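Local structure of inactive dihydroorotase-like domain (Chaetomium thermophilum, 5NNL) at residues C194-T199 and G219-Q224; L184-K189 and W298-G303; Q318-D323 and Q327-K332; Q28-A33 and V237-A242. The protein is a catalytically inactive member of the dihydroorotase family, built around the (beta/alpha)8 barrel of the amidohydrolase superfamily. All blocks are in the same frame, centred on the assembly; numbering follows the deposited sequence.

Overall arrangement
Contacts 1, 2 and 4 cluster around the barrel, while contact 3 lies out on the flanking beta strands. Contacts 1 and 2 are neighbours, their centres about 10 Å apart, and meet directly where P198 O faces Q188 N at 2.9 Å. Contact 4 lies about 17 Å, centre to centre, from each of them. It touches contact 1 through P222 CB on V237 O, at 3.6 Å. S299 OG of contact 2 probably bonds D241 OD2 of contact 4, although the modelled separation is too short to be trusted. Contact 3 touches none of the others; contact 4 comes closest, with nearest atoms about 6 Å apart.

Contact 1 of 4, residues C194-T199 and G219-Q224; sequences CHFLPT and GSLPYQ
F196 is clamped against the first turn of helix 221-228, and the packing here is close. The extended Q224 chain, with CG anti to the backbone N (chi1 174°), passes over one face of the F196 ring in a CH-pi contact: CG lies 3.9 Å from the ring centroid and only 6° off the normal. Beyond it the amide stacks over the CB-CG end of the ring, the two planes 22° apart, with Q224 NE2 3.5 Å from F196 CD2. On the other face of the ring sits C194 CB, offset toward the rim, so the phenyl group is held between its own turn and the helix. L221 comes in obliquely, its CD1 3.4 Å from F196 CD1, and the same methyl reaches L197 CD2 at 4.0 Å.

In the barrel, 219-224 follows strand 215-217, the last of the eight parallel strands, whereas 194-199 belongs to the excursion between that strand and strand 175-180. Within the excursion C194 to L197 make a type I beta turn, and C194 is tied by a disulfide to C191. L225 and F228, further along helix 221-228, lie against C194 as well.

The buried side of the contact is aliphatic: L221 and L197 cross at about a right angle, and L221 also packs on Y182 and S183 of helix 181-185. The opposite character prevails at Q224, which is exposed; its amide makes no hydrogen bond to 194-199 and adds only stacking and van der Waals contact at the solvent margin.

Contact 2 of 4, residues L184-K189 and W298-G303; sequences LFLSQK and WSPFAG
L186 meets both P300 and F301, joining the end of helix 181-185 to the turn between strands 281-291 and 305-315. The contact thus ties an excursion of the (beta/alpha)8 barrel to the beta region that flanks it.

All the direct contacts are apolar. The two methyls of L186 divide the work: CD1 sits 3.8 Å from P300 CG, the side chains crossing at about a right angle, and CD2 lies 3.9 Å from F301 CZ. L186 and F301 slide past each other in opposite directions, and F301 meets the leucine with CZ. CZ also touches F185 CB at 3.9 Å; the F185 ring itself leads away and packs on R254. L225 of helix 221-228 touches both L186 and P300 and continues the apolar patch onto that helix.

The polar bonds do not run between the two segments but shape each one and tie it to its surroundings: S187 N bonds D190 OD2, and L184 O bonds W207 NE1. Residues S299 to A302 form a type I beta turn, with A302 N bonded to S299 O, which presents P300 and F301 side by side. Each segment also has an ST turn. In the first, S187 OG accepts K189 N at 3.2 Å, a bent bond of 139°, where the chain leaves the helix. The second, ahead of F301, is straighter: F301 N reaches S299 OG at 3.1 Å, with 161° at the hydrogen.

Contact 3 of 4, residues Q318-D323 and Q327-K332; sequences QVACLD and QPIPPK
Q327 lies along the strand edge of V319 to L322, and each part of its side chain finds a different neighbour. The backbone comes first: Q327 N donates to A320 O at 3.1 Å with a fairly straight 159° at the hydrogen, but it approaches 54° out of the carbonyl plane. From there CB rests on V319 O at 3.3 Å. CG, beside the backbone N, lies over the strand backbone 3.7 Å from C321 N. The bend at chi2, -64°, swings the amide on to L322, and OE1 touches L322 CD1 at 3.8 Å. At the other tip NE2 donates to V325 O, which helps to set the rotation of the amide.

I329 follows on the same side after the inverse gamma turn centred on P328. Its CD1 presses on Q318 CB at 3.5 Å and reaches A320, while CG2 lies near V319 O. A water donates to A320 O at 3.2 Å, giving this carbonyl a second partner, and more weakly to Q327 O.

A320 and C321 both face V313, a classic beta bulge. Strand 318-322 runs between strand 305-315 and the short strand 325-326, antiparallel to both, on the beta region beside the barrel; the chain then leaves past Q327, and P331 comes to lie against Y71, shortly before barrel strand 73-79.

Contact 4 of 4, residues Q28-A33 and V237-A242; sequences QRVTQA and VGIADA
I239 packs both branches of its side chain onto helix 26-37, filling the angle between A33 and V30. This helix links strands 3-11 and 39-44, the first two parallel strands of the (beta/alpha)8 barrel, while 237-242 comes after the last of them; here the late part of the chain closes on the early part.

The first shell is small and buried. I239 CD1 meets A33 CB at 4.1 Å and V30 CG1 at 4.2 Å, so it spans one turn of the helix. The other branch, CG2, lies anti to the backbone N (chi1 -66° for CG1) and comes up against the helix backbone, 3.4 Å from A33 O. The CA atoms of I239 and A33 are 6.6 Å apart, a close approach consistent with the small A33 side chain.

One shell out, V30 is backed by I42 of strand 39-44 and by V235. The early part of the helix has further ties: in the modelled conformer R29 makes a salt bridge to D234, just ahead of the 237-242 segment, Q28 NE2 bonds G69 O, and T31, whose CB points away from the loop, bonds Y71 N through OG1. The loop has supports of its own. G238 takes a positive phi of 84° immediately before I239, where the chain turns, and two residues beyond I239 the D241 carboxylate is hydrogen-bonded through OD2 to Y182 OH.

Contact 1 of 4, residues C194-T199 and G219-Q224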
loop_
_atom_site.group_PDB
_atom_site.type_symbol
_atom_site.label_atom_id
_atom_site.label_comp_id
_atom_site.label_asym_id
_atom_site.label_seq_id
_atom_site.Cartn_x
_atom_site.Cartn_y
_atom_site.Cartn_z
ATOM N N CYS A 194 11.606 -17.453 4.072
ATOM C CA CYS A 194 10.633 -16.472 3.590
ATOM C C CYS A 194 10.955 -16.153 2.130
ATOM O O CYS A 194 11.723 -15.238 1.831
ATOM C CB CYS A 194 10.666 -15.218 4.457
ATOM S SG CYS A 194 10.410 -15.468 6.239
ATOM N N HIS A 195 10.359 -16.913 1.210
ATOM C CA HIS A 195 10.609 -16.700 -0.211
ATOM C C HIS A 195 9.783 -15.558 -0.791
ATOM O O HIS A 195 9.926 -15.256 -1.981
ATOM C CB HIS A 195 10.347 -17.994 -0.991
ATOM C CG HIS A 195 11.068 -19.182 -0.433
ATOM N ND1 HIS A 195 12.441 -19.304 -0.471
ATOM C CD2 HIS A 195 10.609 -20.291 0.194
ATOM C CE1 HIS A 195 12.795 -20.440 0.101
ATOM N NE2 HIS A 195 11.703 -21.059 0.512
ATOM N N PHE A 196 8.936 -14.917 0.013
ATOM C CA PHE A 196 8.255 -13.697 -0.397
ATOM C C PHE A 196 9.098 -12.454 -0.145
ATOM O O PHE A 196 8.759 -11.378 -0.650
ATOM C CB PHE A 196 6.906 -13.560 0.327
ATOM C CG PHE A 196 6.975 -13.852 1.800
ATOM C CD1 PHE A 196 7.334 -12.866 2.702
ATOM C CD2 PHE A 196 6.691 -15.120 2.279
ATOM C CE1 PHE A 196 7.406 -13.138 4.057
ATOM C CE2 PHE A 196 6.760 -15.398 3.630
ATOM C CZ PHE A 196 7.117 -14.405 4.520
ATOM N N LEU A 197 10.179 -12.575 0.624
ATOM C CA LEU A 197 11.140 -11.496 0.759
ATOM C C LEU A 197 12.129 -11.529 -0.400
ATOM O O LEU A 197 12.345 -12.576 -1.016
ATOM C CB LEU A 197 11.894 -11.617 2.078
ATOM C CG LEU A 197 11.134 -11.357 3.376
ATOM C CD1 LEU A 197 12.036 -11.652 4.566
ATOM C CD2 LEU A 197 10.623 -9.927 3.440
ATOM N N PRO A 198 12.751 -10.396 -0.718
ATOM C CA PRO A 198 13.778 -10.395 -1.765
ATOM C C PRO A 198 15.042 -11.105 -1.311
ATOM O O PRO A 198 15.361 -11.165 -0.120
ATOM C CB PRO A 198 14.043 -8.904 -1.999
ATOM C CG PRO A 198 13.724 -8.273 -0.685
ATOM C CD PRO A 198 12.554 -9.050 -0.148
ATOM N N THR A 199 15.774 -11.643 -2.282
ATOM C CA THR A 199 17.122 -12.094 -2.009
ATOM C C THR A 199 18.005 -10.873 -1.762
ATOM O O THR A 199 17.638 -9.751 -2.122
ATOM C CB THR A 199 17.682 -12.912 -3.173
ATOM O OG1 THR A 199 17.868 -12.065 -4.315
ATOM C CG2 THR A 199 16.750 -14.059 -3.540
ATOM N N GLY A 219 1.602 -2.500 2.363
ATOM C CA GLY A 219 1.286 -3.743 1.696
ATOM C C GLY A 219 0.827 -4.827 2.650
ATOM O O GLY A 219 0.605 -4.611 3.846
ATOM N N SER A 220 0.675 -6.025 2.091
ATOM C CA SER A 220 0.358 -7.210 2.872
ATOM C C SER A 220 1.607 -7.946 3.329
ATOM O O SER A 220 1.495 -8.936 4.058
ATOM C CB SER A 220 -0.535 -8.159 2.062
ATOM O OG SER A 220 0.119 -8.601 0.883
ATOM N N LEU A 221 2.788 -7.475 2.929
ATOM C CA LEU A 221 4.023 -8.148 3.318
ATOM C C LEU A 221 4.209 -8.206 4.827
ATOM O O LEU A 221 4.605 -9.274 5.329
ATOM C CB LEU A 221 5.218 -7.458 2.647
ATOM C CG LEU A 221 6.609 -7.962 3.043
ATOM C CD1 LEU A 221 6.734 -9.471 2.830
ATOM C CD2 LEU A 221 7.679 -7.223 2.250
ATOM N N PRO A 222 3.973 -7.140 5.597
ATOM C CA PRO A 222 4.084 -7.279 7.058
ATOM C C PRO A 222 3.178 -8.359 7.608
ATOM O O PRO A 222 3.600 -9.150 8.461
ATOM C CB PRO A 222 3.689 -5.888 7.576
ATOM C CG PRO A 222 3.944 -4.966 6.431
ATOM C CD PRO A 222 3.638 -5.763 5.198
ATOM N N TYR A 223 1.932 -8.414 7.136
ATOM C CA TYR A 223 1.007 -9.435 7.612
ATOM C C TYR A 223 1.437 -10.822 7.151
ATOM O O TYR A 223 1.417 -11.777 7.937
ATOM C CB TYR A 223 -0.410 -9.131 7.130
ATOM C CG TYR A 223 -1.425 -10.118 7.661
ATOM C CD1 TYR A 223 -2.076 -9.887 8.863
ATOM C CD2 TYR A 223 -1.715 -11.292 6.972
ATOM C CE1 TYR A 223 -2.994 -10.786 9.363
ATOM C CE2 TYR A 223 -2.633 -12.201 7.465
ATOM C CZ TYR A 223 -3.268 -11.939 8.663
ATOM O OH TYR A 223 -4.183 -12.826 9.175
ATOM N N GLN A 224 1.820 -10.956 5.880
ATOM C CA GLN A 224 2.260 -12.253 5.374
ATOM C C GLN A 224 3.451 -12.777 6.166
ATOM O O GLN A 224 3.523 -13.972 6.477
ATOM C CB GLN A 224 2.608 -12.143 3.889
ATOM C CG GLN A 224 3.203 -13.406 3.296
ATOM C CD GLN A 224 3.336 -13.326 1.791
ATOM O OE1 GLN A 224 3.307 -12.242 1.210
ATOM N NE2 GLN A 224 3.474 -14.478 1.151
#

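Contact 2 of 4, residues L184-K189 and W298-G303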
loop_
_atom_site.group_PDB
_atom_site.type_symbol
_atom_site.label_atom_id
_atom_site.label_comp_id
_atom_site.label_asym_id
_atom_site.label_seq_id
_atom_site.Cartn_x
_atom_site.Cartn_y
_atom_site.Cartn_z
ATOM N N LEU A 184 12.803 -3.336 1.573
ATOM C CA LEU A 184 14.096 -2.663 1.528
ATOM C C LEU A 184 14.966 -2.959 2.741
ATOM O O LEU A 184 16.174 -2.696 2.694
ATOM C CB LEU A 184 13.900 -1.149 1.408
ATOM C CG LEU A 184 13.316 -0.606 0.099
ATOM C CD1 LEU A 184 13.333 0.912 0.107
ATOM C CD2 LEU A 184 14.064 -1.131 -1.122
ATOM N N PHE A 185 14.395 -3.506 3.814
ATOM C CA PHE A 185 15.121 -3.705 5.061
ATOM C C PHE A 185 15.070 -5.138 5.574
ATOM O O PHE A 185 15.621 -5.413 6.646
ATOM C CB PHE A 185 14.577 -2.752 6.131
ATOM C CG PHE A 185 14.591 -1.318 5.710
ATOM C CD1 PHE A 185 15.742 -0.563 5.834
ATOM C CD2 PHE A 185 13.456 -0.726 5.179
ATOM C CE1 PHE A 185 15.764 0.752 5.440
ATOM C CE2 PHE A 185 13.469 0.597 4.784
ATOM C CZ PHE A 185 14.625 1.336 4.915
ATOM N N LEU A 186 14.429 -6.053 4.843
ATOM C CA LEU A 186 14.415 -7.473 5.167
ATOM C C LEU A 186 14.638 -8.268 3.891
ATOM O O LEU A 186 14.059 -7.946 2.849
ATOM C CB LEU A 186 13.091 -7.910 5.806
ATOM C CG LEU A 186 12.701 -7.264 7.134
ATOM C CD1 LEU A 186 11.251 -7.574 7.442
ATOM C CD2 LEU A 186 13.597 -7.744 8.261
ATOM N N SER A 187 15.465 -9.312 3.980
ATOM C CA SER A 187 15.790 -10.153 2.834
ATOM C C SER A 187 15.817 -11.613 3.275
ATOM O O SER A 187 15.613 -11.936 4.450
ATOM C CB SER A 187 17.133 -9.747 2.212
ATOM O OG SER A 187 18.221 -10.208 2.995
ATOM N N GLN A 188 16.074 -12.507 2.316
ATOM C CA GLN A 188 16.163 -13.931 2.619
ATOM C C GLN A 188 17.383 -14.268 3.464
ATOM O O GLN A 188 17.440 -15.360 4.038
ATOM C CB GLN A 188 16.174 -14.742 1.323
ATOM C CG GLN A 188 14.778 -15.081 0.827
ATOM C CD GLN A 188 14.768 -15.634 -0.582
ATOM O OE1 GLN A 188 15.638 -16.416 -0.958
ATOM N NE2 GLN A 188 13.786 -15.221 -1.373
ATOM N N LYS A 189 18.359 -13.362 3.549
ATOM C CA LYS A 189 19.411 -13.507 4.549
ATOM C C LYS A 189 18.827 -13.448 5.955
ATOM O O LYS A 189 19.250 -14.195 6.846
ATOM C CB LYS A 189 20.465 -12.416 4.363
ATOM C CG LYS A 189 21.628 -12.480 5.350
ATOM C CD LYS A 189 22.705 -13.447 4.891
ATOM C CE LYS A 189 23.755 -13.659 5.971
ATOM N NZ LYS A 189 25.116 -13.876 5.401
ATOM N N TRP A 298 3.431 -6.952 16.939
ATOM C CA TRP A 298 4.664 -7.639 16.589
ATOM C C TRP A 298 5.390 -6.882 15.487
ATOM O O TRP A 298 4.768 -6.293 14.598
ATOM C CB TRP A 298 4.385 -9.070 16.131
ATOM C CG TRP A 298 5.631 -9.759 15.655
ATOM C CD1 TRP A 298 6.571 -10.377 16.429
ATOM C CD2 TRP A 298 6.086 -9.879 14.300
ATOM N NE1 TRP A 298 7.578 -10.880 15.640
ATOM C CE2 TRP A 298 7.305 -10.588 14.330
ATOM C CE3 TRP A 298 5.582 -9.458 13.065
ATOM C CZ2 TRP A 298 8.024 -10.886 13.174
ATOM C CZ3 TRP A 298 6.298 -9.757 11.917
ATOM C CH2 TRP A 298 7.506 -10.463 11.982
ATOM N N SER A 299 6.722 -6.902 15.548
ATOM C CA SER A 299 7.542 -6.266 14.540
ATOM C C SER A 299 8.831 -7.063 14.407
ATOM O O SER A 299 9.389 -7.489 15.428
ATOM C CB SER A 299 7.864 -4.811 14.897
ATOM O OG SER A 299 8.852 -4.284 14.027
ATOM N N PRO A 300 9.327 -7.287 13.184
ATOM C CA PRO A 300 10.654 -7.908 13.041
ATOM C C PRO A 300 11.782 -7.049 13.579
ATOM O O PRO A 300 12.921 -7.528 13.647
ATOM C CB PRO A 300 10.787 -8.112 11.526
ATOM C CG PRO A 300 9.869 -7.108 10.922
ATOM C CD PRO A 300 8.722 -6.972 11.878
ATOM N N PHE A 301 11.504 -5.802 13.957
ATOM C CA PHE A 301 12.502 -4.902 14.514
ATOM C C PHE A 301 12.264 -4.612 15.992
ATOM O O PHE A 301 12.864 -3.678 16.532
ATOM C CB PHE A 301 12.522 -3.593 13.723
ATOM C CG PHE A 301 12.790 -3.777 12.260
ATOM C CD1 PHE A 301 14.082 -3.940 11.794
ATOM C CD2 PHE A 301 11.749 -3.785 11.350
ATOM C CE1 PHE A 301 14.330 -4.109 10.448
ATOM C CE2 PHE A 301 11.990 -3.955 10.003
ATOM C CZ PHE A 301 13.282 -4.117 9.550
ATOM N N ALA A 302 11.399 -5.383 16.651
ATOM C CA ALA A 302 11.126 -5.169 18.067
ATOM C C ALA A 302 12.428 -5.127 18.857
ATOM O O ALA A 302 13.331 -5.938 18.642
ATOM C CB ALA A 302 10.217 -6.276 18.608
ATOM N N GLY A 303 12.524 -4.161 19.770
ATOM C CA GLY A 303 13.733 -3.957 20.537
ATOM C C GLY A 303 14.839 -3.225 19.807
ATOM O O GLY A 303 15.789 -2.770 20.456
#

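Contact 3 of 4, residues Q318-D323 and Q327-K332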
loop_
_atom_site.group_PDB
_atom_site.type_symbol
_atom_site.label_atom_id
_atom_site.label_comp_id
_atom_site.label_asym_id
_atom_site.label_seq_id
_atom_site.Cartn_x
_atom_site.Cartn_y
_atom_site.Cartn_z
ATOM N N GLN A 318 -8.691 18.533 13.860
ATOM C CA GLN A 318 -8.439 17.989 15.186
ATOM C C GLN A 318 -7.040 17.391 15.230
ATOM O O GLN A 318 -6.447 17.063 14.199
ATOM C CB GLN A 318 -9.483 16.930 15.565
ATOM C CG GLN A 318 -10.918 17.452 15.565
ATOM C CD GLN A 318 -11.190 18.419 16.707
ATOM O OE1 GLN A 318 -10.391 18.533 17.639
ATOM N NE2 GLN A 318 -12.322 19.122 16.641
ATOM N N VAL A 319 -6.515 17.262 16.444
ATOM C CA VAL A 319 -5.225 16.623 16.673
ATOM C C VAL A 319 -5.478 15.127 16.824
ATOM O O VAL A 319 -6.024 14.676 17.835
ATOM C CB VAL A 319 -4.517 17.205 17.900
ATOM C CG1 VAL A 319 -3.307 16.360 18.285
ATOM C CG2 VAL A 319 -4.089 18.635 17.616
ATOM N N ALA A 320 -5.080 14.359 15.815
ATOM C CA ALA A 320 -5.350 12.931 15.778
ATOM C C ALA A 320 -4.257 12.091 16.419
ATOM O O ALA A 320 -4.466 10.891 16.623
ATOM C CB ALA A 320 -5.550 12.478 14.327
ATOM N N CYS A 321 -3.106 12.677 16.741
ATOM C CA CYS A 321 -2.010 11.904 17.305
ATOM C C CYS A 321 -1.000 12.833 17.958
ATOM O O CYS A 321 -0.741 13.932 17.459
ATOM C CB CYS A 321 -1.320 11.062 16.228
ATOM S SG CYS A 321 0.106 10.152 16.837
ATOM N N LEU A 322 -0.425 12.373 19.068
ATOM C CA LEU A 322 0.657 13.078 19.748
ATOM C C LEU A 322 1.715 12.064 20.146
ATOM O O LEU A 322 1.422 11.124 20.889
ATOM C CB LEU A 322 0.147 13.820 20.986
ATOM C CG LEU A 322 -0.813 14.989 20.780
ATOM C CD1 LEU A 322 -1.433 15.403 22.120
ATOM C CD2 LEU A 322 -0.086 16.157 20.131
ATOM N N ASP A 323 2.944 12.259 19.667
ATOM C CA ASP A 323 4.052 11.352 19.963
ATOM C C ASP A 323 3.681 9.909 19.626
ATOM O O ASP A 323 3.939 8.978 20.390
ATOM C CB ASP A 323 4.482 11.474 21.427
ATOM C CG ASP A 323 4.974 12.864 21.776
ATOM O OD1 ASP A 323 5.449 13.570 20.863
ATOM O OD2 ASP A 323 4.886 13.252 22.962
ATOM N N GLN A 327 -5.172 9.733 19.362
ATOM C CA GLN A 327 -6.008 10.575 20.205
ATOM C C GLN A 327 -7.469 10.207 19.996
ATOM O O GLN A 327 -7.975 10.356 18.873
ATOM C CB GLN A 327 -5.783 12.049 19.886
ATOM C CG GLN A 327 -4.380 12.547 20.207
ATOM C CD GLN A 327 -4.057 12.476 21.687
ATOM O OE1 GLN A 327 -4.544 13.281 22.481
ATOM N NE2 GLN A 327 -3.234 11.509 22.067
ATOM N N PRO A 328 -8.187 9.728 21.023
ATOM C CA PRO A 328 -9.581 9.298 20.821
ATOM C C PRO A 328 -10.551 10.420 20.475
ATOM O O PRO A 328 -11.471 10.703 21.248
ATOM C CB PRO A 328 -9.947 8.663 22.171
ATOM C CG PRO A 328 -8.667 8.298 22.789
ATOM C CD PRO A 328 -7.687 9.337 22.353
ATOM N N ILE A 329 -10.381 11.045 19.314
ATOM C CA ILE A 329 -11.291 12.096 18.860
ATOM C C ILE A 329 -12.439 11.459 18.082
ATOM O O ILE A 329 -12.396 10.254 17.795
ATOM C CB ILE A 329 -10.561 13.140 18.000
ATOM C CG1 ILE A 329 -9.891 12.475 16.790
ATOM C CG2 ILE A 329 -9.538 13.882 18.838
ATOM C CD1 ILE A 329 -9.429 13.457 15.725
ATOM N N PRO A 330 -13.479 12.213 17.732
ATOM C CA PRO A 330 -14.543 11.661 16.886
ATOM C C PRO A 330 -14.018 11.273 15.521
ATOM O O PRO A 330 -13.215 12.008 14.921
ATOM C CB PRO A 330 -15.548 12.820 16.785
ATOM C CG PRO A 330 -15.302 13.645 17.978
ATOM C CD PRO A 330 -13.837 13.537 18.271
ATOM N N PRO A 331 -14.444 10.132 14.973
ATOM C CA PRO A 331 -14.016 9.754 13.618
ATOM C C PRO A 331 -14.623 10.679 12.571
ATOM O O PRO A 331 -15.844 10.802 12.469
ATOM C CB PRO A 331 -14.524 8.314 13.465
ATOM C CG PRO A 331 -15.570 8.151 14.512
ATOM C CD PRO A 331 -15.179 9.040 15.639
ATOM N N LYS A 332 -13.757 11.329 11.790
ATOM C CA LYS A 332 -14.192 12.230 10.730
ATOM C C LYS A 332 -13.702 11.795 9.352
ATOM O O LYS A 332 -13.790 12.577 8.399
ATOM C CB LYS A 332 -13.727 13.661 11.031
ATOM C CG LYS A 332 -14.224 14.203 12.370
ATOM C CD LYS A 332 -15.046 15.482 12.221
ATOM C CE LYS A 332 -14.183 16.684 11.863
ATOM N NZ LYS A 332 -14.853 17.983 12.162
HETATM O O HOH W 1 -7.416 10.225 15.597
#

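Contact 4 of 4, residues Q28-A33 and V237-A242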
loop_
_atom_site.group_PDB
_atom_site.type_symbol
_atom_site.label_atom_id
_atom_site.label_comp_id
_atom_site.label_asym_id
_atom_site.label_seq_id
_atom_site.Cartn_x
_atom_site.Cartn_y
_atom_site.Cartn_z
ATOM N N GLN A 28 -11.861 -0.154 10.686
ATOM C CA GLN A 28 -11.738 0.970 11.611
ATOM C C GLN A 28 -10.368 0.992 12.273
ATOM O O GLN A 28 -9.674 2.014 12.259
ATOM C CB GLN A 28 -12.827 0.906 12.685
ATOM C CG GLN A 28 -12.548 1.829 13.883
ATOM C CD GLN A 28 -13.711 1.925 14.850
ATOM O OE1 GLN A 28 -13.653 1.391 15.958
ATOM N NE2 GLN A 28 -14.765 2.622 14.441
ATOM N N ARG A 29 -9.969 -0.130 12.872
ATOM C CA ARG A 29 -8.720 -0.153 13.624
ATOM C C ARG A 29 -7.527 0.151 12.725
ATOM O O ARG A 29 -6.568 0.803 13.156
ATOM C CB ARG A 29 -8.540 -1.499 14.321
ATOM C CG ARG A 29 -7.213 -1.614 15.049
ATOM C CD ARG A 29 -7.322 -2.454 16.305
ATOM N NE ARG A 29 -6.011 -2.900 16.767
ATOM C CZ ARG A 29 -5.817 -3.883 17.641
ATOM N NH1 ARG A 29 -6.850 -4.539 18.151
ATOM N NH2 ARG A 29 -4.585 -4.217 18.001
ATOM N N VAL A 30 -7.565 -0.308 11.472
ATOM C CA VAL A 30 -6.476 -0.002 10.547
ATOM C C VAL A 30 -6.395 1.499 10.305
ATOM O O VAL A 30 -5.303 2.067 10.204
ATOM C CB VAL A 30 -6.648 -0.785 9.231
ATOM C CG1 VAL A 30 -5.684 -0.278 8.153
ATOM C CG2 VAL A 30 -6.413 -2.259 9.476
ATOM N N THR A 31 -7.548 2.169 10.207
ATOM C CA THR A 31 -7.532 3.618 10.035
ATOM C C THR A 31 -7.018 4.322 11.285
ATOM O O THR A 31 -6.461 5.420 11.184
ATOM C CB THR A 31 -8.926 4.135 9.671
ATOM O OG1 THR A 31 -9.841 3.886 10.747
ATOM C CG2 THR A 31 -9.426 3.468 8.404
ATOM N N GLN A 32 -7.190 3.714 12.463
ATOM C CA GLN A 32 -6.631 4.282 13.688
ATOM C C GLN A 32 -5.111 4.263 13.645
ATOM O O GLN A 32 -4.455 5.298 13.812
ATOM C CB GLN A 32 -7.113 3.503 14.916
ATOM C CG GLN A 32 -8.601 3.549 15.186
ATOM C CD GLN A 32 -8.993 2.704 16.391
ATOM O OE1 GLN A 32 -8.162 2.403 17.250
ATOM N NE2 GLN A 32 -10.263 2.320 16.459
ATOM N N ALA A 33 -4.535 3.077 13.448
ATOM C CA ALA A 33 -3.085 2.955 13.388
ATOM C C ALA A 33 -2.507 3.744 12.222
ATOM O O ALA A 33 -1.369 4.220 12.299
ATOM C CB ALA A 33 -2.690 1.480 13.286
ATOM N N VAL A 237 -0.003 -4.758 12.014
ATOM C CA VAL A 237 1.406 -5.068 11.793
ATOM C C VAL A 237 1.960 -4.205 10.669
ATOM O O VAL A 237 1.344 -4.062 9.605
ATOM C CB VAL A 237 1.599 -6.562 11.479
ATOM C CG1 VAL A 237 1.489 -7.393 12.742
ATOM C CG2 VAL A 237 0.612 -7.042 10.416
ATOM N N GLY A 238 3.137 -3.623 10.907
ATOM C CA GLY A 238 3.887 -2.934 9.880
ATOM C C GLY A 238 3.499 -1.492 9.628
ATOM O O GLY A 238 4.169 -0.827 8.827
ATOM N N ILE A 239 2.459 -0.975 10.286
ATOM C CA ILE A 239 2.000 0.378 9.982
ATOM C C ILE A 239 2.869 1.420 10.675
ATOM O O ILE A 239 3.279 2.406 10.056
ATOM C CB ILE A 239 0.515 0.538 10.344
ATOM C CG1 ILE A 239 -0.336 -0.359 9.440
ATOM C CG2 ILE A 239 0.077 2.002 10.192
ATOM C CD1 ILE A 239 -1.804 -0.399 9.806
ATOM N N ALA A 240 3.167 1.224 11.960
ATOM C CA ALA A 240 3.984 2.176 12.702
ATOM C C ALA A 240 5.478 2.007 12.448
ATOM O O ALA A 240 6.260 2.858 12.886
ATOM C CB ALA A 240 3.695 2.048 14.200
ATOM N N ASP A 241 5.883 0.942 11.746
ATOM C CA ASP A 241 7.291 0.667 11.464
ATOM C C ASP A 241 7.779 1.371 10.207
ATOM O O ASP A 241 8.954 1.749 10.120
ATOM C CB ASP A 241 7.504 -0.837 11.275
ATOM C CG ASP A 241 7.682 -1.575 12.576
ATOM O OD1 ASP A 241 7.708 -0.915 13.638
ATOM O OD2 ASP A 241 7.798 -2.818 12.531
ATOM N N ALA A 242 6.903 1.526 9.214
ATOM C CA ALA A 242 7.356 1.813 7.858
ATOM C C ALA A 242 8.112 3.133 7.789
ATOM O O ALA A 242 9.260 3.180 7.331
ATOM C CB ALA A 242 6.162 1.816 6.906
#